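Local coordinates for uncharacterized protein MT2708 (Mycobacterium tuberculosis, PDB 2FGG) that is of unknown function but belongs to the Rv2632c-like family, its chain folding into a three-stranded antiparallel sheet with one long helix, at residues E18-E22 with R23-K27; A53-G56 with D57-A60; F73-T76 with S77-E81. All coordinates share one frame; numbering follows the deposited sequence.

Interaction 1. Residues E18-E22 with R23-K27; sequences EEHDE and RTRAK
Glu-18 and Arg-25 form the last hydrogen-bonded pair of a beta hairpin before its turn, with Glu-19 and Thr-24 as the non-hydrogen-bonded pair beyond. The backbone ladder is regular: Glu-18 N gives its hydrogen to Arg-25 O at 2.9 Å, and Arg-25 N returns a nearly straight bond (173°) to Glu-18 O. That carbonyl oxygen is also met by a CA-H contact from Thr-24 CA at 3.3 Å. At the turn the ladder weakens, His-20 N reaching Arg-23 O at 3.4 Å.

The charged contact lies on the face that carries Glu-18 and Arg-25. Glu-18 OE1 makes a salt bridge to Arg-25 NH1 at 2.7 Å, the carboxylate turned 61° from the guanidinium plane. With CG anti to the backbone N (chi1 -179°) and bends at chi2 and chi3, Arg-25 curls round so that His-20 NE2 sits 4.2 Å above the centre of its guanidinium. A second salt bridge, Glu-22 to Arg-23, belongs to a turn modelled with three successive cis peptides and is doubtful in detail.

Apolar packing is slight: Glu-19 CG touches Thr-24 CB at 3.6 Å. Thr-24 and Ala-26 on this face pack against helix 54-83; on the other face Arg-25 and Lys-27 touch side chains of strand 35-43.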
loop_
_atom_site.group_PDB
_atom_site.type_symbol
_atom_site.label_atom_id
_atom_site.label_comp_id
_atom_site.label_asym_id
_atom_site.label_seq_id
_atom_site.Cartn_x
_atom_site.Cartn_y
_atom_site.Cartn_z
ATOM N N GLU A 18 5.616 -10.890 5.391
ATOM C CA GLU A 18 6.255 -11.640 6.471
ATOM C C GLU A 18 5.192 -12.305 7.323
ATOM O O GLU A 18 4.242 -11.653 7.753
ATOM C CB GLU A 18 7.085 -10.731 7.374
ATOM C CG GLU A 18 8.053 -9.806 6.682
ATOM C CD GLU A 18 8.741 -8.888 7.671
ATOM O OE1 GLU A 18 8.240 -7.760 7.882
ATOM O OE2 GLU A 18 9.767 -9.304 8.255
ATOM N N GLU A 19 5.366 -13.597 7.576
ATOM C CA GLU A 19 4.413 -14.370 8.367
ATOM C C GLU A 19 5.053 -14.734 9.705
ATOM O O GLU A 19 6.052 -15.456 9.746
ATOM C CB GLU A 19 3.973 -15.611 7.589
ATOM C CG GLU A 19 3.295 -15.282 6.259
ATOM C CD GLU A 19 3.619 -16.279 5.163
ATOM O OE1 GLU A 19 4.100 -15.847 4.095
ATOM O OE2 GLU A 19 3.401 -17.493 5.369
ATOM N N HIS A 20 4.468 -14.232 10.793
ATOM C CA HIS A 20 5.149 -14.215 12.097
ATOM C C HIS A 20 5.338 -15.567 12.843
ATOM O O HIS A 20 6.492 -15.983 12.967
ATOM C CB HIS A 20 4.638 -13.074 13.007
ATOM C CG HIS A 20 4.992 -11.691 12.529
ATOM N ND1 HIS A 20 5.570 -10.744 13.352
ATOM C CD2 HIS A 20 4.836 -11.091 11.323
ATOM C CE1 HIS A 20 5.755 -9.625 12.674
ATOM N NE2 HIS A 20 5.316 -9.808 11.440
ATOM N N ASP A 21 4.310 -16.281 13.339
ATOM C CA ASP A 21 2.853 -16.016 13.295
ATOM C C ASP A 21 2.380 -15.106 14.467
ATOM O O ASP A 21 3.219 -14.665 15.262
ATOM C CB ASP A 21 2.105 -17.364 13.314
ATOM C CG ASP A 21 1.764 -17.887 11.912
ATOM O OD1 ASP A 21 1.527 -19.109 11.784
ATOM O OD2 ASP A 21 1.717 -17.090 10.944
ATOM N N GLU A 22 1.070 -14.832 14.628
ATOM C CA GLU A 22 -0.085 -15.552 14.021
ATOM C C GLU A 22 -0.514 -15.385 12.529
ATOM O O GLU A 22 -1.041 -16.362 11.990
ATOM C CB GLU A 22 -1.327 -15.525 14.950
ATOM C CG GLU A 22 -2.259 -14.303 14.815
ATOM C CD GLU A 22 -2.137 -13.302 15.965
ATOM O OE1 GLU A 22 -2.508 -12.124 15.766
ATOM O OE2 GLU A 22 -1.685 -13.691 17.068
ATOM N N ARG A 23 -0.366 -14.250 11.826
ATOM C CA ARG A 23 0.009 -12.868 12.197
ATOM C C ARG A 23 0.867 -12.384 11.040
ATOM O O ARG A 23 2.007 -11.976 11.227
ATOM C CB ARG A 23 0.778 -12.704 13.510
ATOM C CG ARG A 23 0.387 -11.486 14.369
ATOM C CD ARG A 23 -0.500 -10.462 13.635
ATOM N NE ARG A 23 -1.492 -9.880 14.545
ATOM C CZ ARG A 23 -2.621 -9.280 14.167
ATOM N NH1 ARG A 23 -2.931 -9.165 12.881
ATOM N NH2 ARG A 23 -3.450 -8.791 15.084
ATOM N N THR A 24 0.312 -12.455 9.837
ATOM C CA THR A 24 1.039 -12.098 8.625
ATOM C C THR A 24 0.893 -10.612 8.256
ATOM O O THR A 24 -0.199 -10.049 8.300
ATOM C CB THR A 24 0.719 -13.077 7.446
ATOM O OG1 THR A 24 0.639 -12.362 6.208
ATOM C CG2 THR A 24 -0.581 -13.833 7.684
ATOM N N ARG A 25 2.018 -9.988 7.915
ATOM C CA ARG A 25 2.070 -8.557 7.623
ATOM C C ARG A 25 2.661 -8.282 6.251
ATOM O O ARG A 25 3.668 -8.862 5.870
ATOM C CB ARG A 25 2.901 -7.821 8.676
ATOM C CG ARG A 25 2.986 -6.312 8.469
ATOM C CD ARG A 25 4.423 -5.820 8.589
ATOM N NE ARG A 25 4.852 -5.707 9.978
ATOM C CZ ARG A 25 6.121 -5.733 10.382
ATOM N NH1 ARG A 25 7.109 -5.878 9.506
ATOM N NH2 ARG A 25 6.400 -5.627 11.674
ATOM N N ALA A 26 2.027 -7.381 5.516
ATOM C CA ALA A 26 2.551 -6.944 4.236
ATOM C C ALA A 26 2.904 -5.465 4.253
ATOM O O ALA A 26 2.223 -4.648 4.874
ATOM C CB ALA A 26 1.580 -7.249 3.115
ATOM N N LYS A 27 4.002 -5.149 3.579
ATOM C CA LYS A 27 4.424 -3.787 3.343
ATOM C C LYS A 27 4.504 -3.577 1.835
ATOM O O LYS A 27 5.125 -4.380 1.136
ATOM C CB LYS A 27 5.772 -3.533 4.009
ATOM C CG LYS A 27 5.678 -3.421 5.525
ATOM C CD LYS A 27 7.041 -3.345 6.181
ATOM C CE LYS A 27 6.898 -2.982 7.634
ATOM N NZ LYS A 27 8.175 -2.458 8.169
#

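Interaction 2. Residues A53-G56 with D57-A60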
loop_
_atom_site.group_PDB
_atom_site.type_symbol
_atom_site.label_atom_id
_atom_site.label_comp_id
_atom_site.label_asym_id
_atom_site.label_seq_id
_atom_site.Cartn_x
_atom_site.Cartn_y
_atom_site.Cartn_z
ATOM N N ALA A 53 -2.448 -19.113 4.785
ATOM C CA ALA A 53 -1.218 -19.255 3.982
ATOM C C ALA A 53 -1.395 -18.240 2.851
ATOM O O ALA A 53 -0.945 -17.102 2.962
ATOM C CB ALA A 53 -0.979 -20.656 3.453
ATOM N N GLN A 54 -2.101 -18.632 1.795
ATOM C CA GLN A 54 -2.453 -17.714 0.720
ATOM C C GLN A 54 -3.507 -16.710 1.187
ATOM O O GLN A 54 -3.439 -15.540 0.820
ATOM C CB GLN A 54 -2.947 -18.479 -0.508
ATOM C CG GLN A 54 -3.106 -17.631 -1.761
ATOM C CD GLN A 54 -3.890 -18.343 -2.840
ATOM O OE1 GLN A 54 -3.442 -19.351 -3.382
ATOM N NE2 GLN A 54 -5.070 -17.827 -3.157
ATOM N N ILE A 55 -4.462 -17.172 2.000
ATOM C CA ILE A 55 -5.511 -16.311 2.557
ATOM C C ILE A 55 -4.918 -15.173 3.393
ATOM O O ILE A 55 -5.235 -14.010 3.164
ATOM C CB ILE A 55 -6.560 -17.100 3.385
ATOM C CG1 ILE A 55 -7.269 -18.141 2.520
ATOM C CG2 ILE A 55 -7.587 -16.150 3.989
ATOM C CD1 ILE A 55 -8.149 -19.111 3.297
ATOM N N GLY A 56 -4.052 -15.509 4.345
ATOM C CA GLY A 56 -3.383 -14.505 5.166
ATOM C C GLY A 56 -2.538 -13.522 4.370
ATOM O O GLY A 56 -2.553 -12.326 4.646
ATOM N N ASP A 57 -1.807 -14.033 3.381
ATOM C CA ASP A 57 -0.948 -13.223 2.516
ATOM C C ASP A 57 -1.744 -12.241 1.685
ATOM O O ASP A 57 -1.453 -11.046 1.690
ATOM C CB ASP A 57 -0.134 -14.104 1.564
ATOM C CG ASP A 57 0.896 -14.948 2.273
ATOM O OD1 ASP A 57 1.039 -14.838 3.512
ATOM O OD2 ASP A 57 1.553 -15.748 1.578
ATOM N N GLU A 58 -2.742 -12.738 0.964
ATOM C CA GLU A 58 -3.554 -11.876 0.102
ATOM C C GLU A 58 -4.395 -10.846 0.871
ATOM O O GLU A 58 -4.643 -9.751 0.371
ATOM C CB GLU A 58 -4.421 -12.707 -0.854
ATOM C CG GLU A 58 -5.513 -13.529 -0.192
ATOM C CD GLU A 58 -6.052 -14.628 -1.075
ATOM O OE1 GLU A 58 -5.494 -14.875 -2.159
ATOM O OE2 GLU A 58 -7.034 -15.271 -0.677
ATOM N N LEU A 59 -4.830 -11.190 2.080
ATOM C CA LEU A 59 -5.533 -10.232 2.931
ATOM C C LEU A 59 -4.594 -9.141 3.438
ATOM O O LEU A 59 -4.975 -7.975 3.517
ATOM C CB LEU A 59 -6.214 -10.936 4.107
ATOM C CG LEU A 59 -7.024 -10.101 5.107
ATOM C CD1 LEU A 59 -7.970 -9.137 4.413
ATOM C CD2 LEU A 59 -7.791 -11.006 6.061
ATOM N N ALA A 60 -3.373 -9.524 3.794
ATOM C CA ALA A 60 -2.374 -8.563 4.219
ATOM C C ALA A 60 -2.023 -7.632 3.072
ATOM O O ALA A 60 -1.936 -6.429 3.266
ATOM C CB ALA A 60 -1.144 -9.259 4.724
#
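Gln-54 and Glu-58 join across the first turn of helix 54-83 through a side-chain hydrogen bond, Gln-54 NE2 to Glu-58 OE1 at 3.1 Å. This i to i+4 bridge is the exposed side of the contact. The Gln-54 chain reaches out extended, its CG anti to the backbone N (chi1 -170°), and crosses Glu-58 with the amide and carboxylate planes 65° apart. The amide N-H meets OE1 on the syn side, 33° out of the carboxylate plane. Ile-55 is likewise exposed, and its side chain comes no nearer to that of Glu-58 than 4.3 Å, CG1 to OE2.

The tight side is made of backbone and small residues. Leu-59 N bonds to Ile-55 O and Ala-60 N to Gly-56 O, each at 3.0 Å, while Glu-58 N bonds to Gln-54 O at 2.9 Å. Ala-53 O, at the N-cap position, accepts from Asp-57 N at 3.2 Å. The same oxygen lies close over the face of the Asp-57 carboxylate, 2.9 Å above CG; the oxygens are all acceptors, so nothing bonds them, and the closeness is doubtful in detail, since Ala-53 follows a cis peptide. The nearby helix N-terminus would probably favour the negative charge.

Gly-56 and Ala-60, both buried, bring little bulk to this side, where Asp-57 and Ala-60 lie on Thr-24 of strand 24-32 and Ala-60 also touches Ala-26. Leu-59 turns to the loop residues Arg-44 and Leu-45.

Interaction 3. Residues F73-T76 with S77-E81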
loop_
_atom_site.group_PDB
_atom_site.type_symbol
_atom_site.label_atom_id
_atom_site.label_comp_id
_atom_site.label_asym_id
_atom_site.label_seq_id
_atom_site.Cartn_x
_atom_site.Cartn_y
_atom_site.Cartn_z
ATOM N N PHE A 73 -4.414 9.184 -1.886
ATOM C CA PHE A 73 -5.605 10.030 -1.922
ATOM C C PHE A 73 -5.389 11.277 -1.067
ATOM O O PHE A 73 -5.765 12.379 -1.450
ATOM C CB PHE A 73 -6.853 9.275 -1.454
ATOM C CG PHE A 73 -7.419 8.310 -2.473
ATOM C CD1 PHE A 73 -7.767 8.737 -3.747
ATOM C CD2 PHE A 73 -7.639 6.976 -2.138
ATOM C CE1 PHE A 73 -8.293 7.839 -4.683
ATOM C CE2 PHE A 73 -8.169 6.083 -3.056
ATOM C CZ PHE A 73 -8.491 6.513 -4.332
ATOM N N ALA A 74 -4.766 11.099 0.085
ATOM C CA ALA A 74 -4.419 12.230 0.939
ATOM C C ALA A 74 -3.421 13.166 0.254
ATOM O O ALA A 74 -3.473 14.378 0.435
ATOM C CB ALA A 74 -3.874 11.744 2.262
ATOM N N LEU A 75 -2.521 12.603 -0.542
ATOM C CA LEU A 75 -1.521 13.400 -1.243
ATOM C C LEU A 75 -2.155 14.182 -2.387
ATOM O O LEU A 75 -1.805 15.338 -2.633
ATOM C CB LEU A 75 -0.389 12.514 -1.752
ATOM C CG LEU A 75 0.793 13.201 -2.445
ATOM C CD1 LEU A 75 1.336 14.376 -1.631
ATOM C CD2 LEU A 75 1.881 12.193 -2.713
ATOM N N THR A 76 -3.096 13.537 -3.072
ATOM C CA THR A 76 -3.855 14.166 -4.146
ATOM C C THR A 76 -4.591 15.386 -3.631
ATOM O O THR A 76 -4.477 16.450 -4.215
ATOM C CB THR A 76 -4.847 13.182 -4.789
ATOM O OG1 THR A 76 -4.143 12.002 -5.184
ATOM C CG2 THR A 76 -5.493 13.792 -6.018
ATOM N N SER A 77 -5.315 15.233 -2.526
ATOM C CA SER A 77 -6.078 16.333 -1.941
ATOM C C SER A 77 -5.173 17.487 -1.516
ATOM O O SER A 77 -5.434 18.647 -1.812
ATOM C CB SER A 77 -6.888 15.858 -0.738
ATOM O OG SER A 77 -7.488 16.968 -0.099
ATOM N N SER A 78 -4.108 17.142 -0.812
ATOM C CA SER A 78 -3.120 18.104 -0.374
ATOM C C SER A 78 -2.542 18.896 -1.547
ATOM O O SER A 78 -2.462 20.133 -1.494
ATOM C CB SER A 78 -2.007 17.362 0.339
ATOM O OG SER A 78 -1.008 18.271 0.728
ATOM N N ASP A 79 -2.154 18.180 -2.604
ATOM C CA ASP A 79 -1.640 18.815 -3.815
ATOM C C ASP A 79 -2.708 19.655 -4.503
ATOM O O ASP A 79 -2.438 20.792 -4.889
ATOM C CB ASP A 79 -1.050 17.784 -4.787
ATOM C CG ASP A 79 0.282 17.195 -4.304
ATOM O OD1 ASP A 79 0.937 17.775 -3.407
ATOM O OD2 ASP A 79 0.684 16.136 -4.841
ATOM N N ILE A 80 -3.917 19.108 -4.645
ATOM C CA ILE A 80 -5.034 19.874 -5.216
ATOM C C ILE A 80 -5.229 21.169 -4.453
ATOM O O ILE A 80 -5.357 22.229 -5.058
ATOM C CB ILE A 80 -6.371 19.086 -5.262
ATOM C CG1 ILE A 80 -6.301 17.973 -6.309
ATOM C CG2 ILE A 80 -7.545 20.024 -5.577
ATOM C CD1 ILE A 80 -7.473 16.990 -6.286
ATOM N N GLU A 81 -5.233 21.087 -3.126
ATOM C CA GLU A 81 -5.417 22.277 -2.302
ATOM C C GLU A 81 -4.259 23.254 -2.416
ATOM O O GLU A 81 -4.468 24.462 -2.408
ATOM C CB GLU A 81 -5.691 21.900 -0.847
ATOM C CG GLU A 81 -6.957 21.080 -0.672
ATOM C CD GLU A 81 -8.147 21.652 -1.439
ATOM O OE1 GLU A 81 -8.432 22.862 -1.304
ATOM O OE2 GLU A 81 -8.803 20.880 -2.171
#
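In the late turns of the long alpha helix 54-83 the carboxylate of Asp-79 lies across the end of Leu-75, and both the backbone oxygen and the side chain of Leu-75 approach it from the same face. Leu-75 O stands over that face, 3.3 Å from Asp-79 CG; both groups are acceptors, so the closeness comes from the turn of the helix and not from a bond. Leu-75 CD1 comes in more obliquely on that side and is 3.7 Å from Asp-79 OD2. The two side chains cross at an angle, a methyl group resting against a carboxylate.

The contact is the ordinary i to i+4 one. Four backbone bonds tie 73-76 to 77-81: Ser-77 N to Phe-73 O and Ser-78 N to Ala-74 O, both 3.1 Å, then Asp-79 N to Leu-75 O and, shortest of the four, Ile-80 N to Thr-76 O at 2.8 Å. All four have N-H...O angles above 160°, as an undistorted helix should. Leu-75 O therefore accepts the N-H of the very residue whose carboxylate lies beside it. The nearby C-terminal end of the helix would, if anything, disfavour the charge on Asp-79.

One residue further on, Thr-76 and Ile-80 run side by side. Thr-76 sets its methyl anti to the backbone N and its hydroxyl beside that N (chi1 -53°), which sends OG1 back to a hydrogen bond with Leu-72 O and leaves the methyl to face forward along the helix. The contact is a surface one, most of its residues being exposed. Ile-80 runs its CG1 branch back along the helix until Ile-80 CD1 lies 3.8 Å from Thr-76 CG2.

Interactions 1 and 2 are neighbours, their centres 9 Å apart, although the rest of strand 24-32, strand 35-43 and a loop separate them along the chain. They meet where the hairpin 14-32 backs onto the first turns of helix 54-83: Ala-26 CB packs 3.6 Å from Ala-60 O, and Glu-19 OE1 lies 3.3 Å from Asp-57 OD1, a like-charged pair in which one carboxylate might take up a proton. Interaction 3 shares that helix with interaction 2 but lies on the opposite side of the chain's centre, about 31 Å from either of the others between centres and about 15 Å from interaction 2 between nearest atoms. No active site or ligand is known to relate them to.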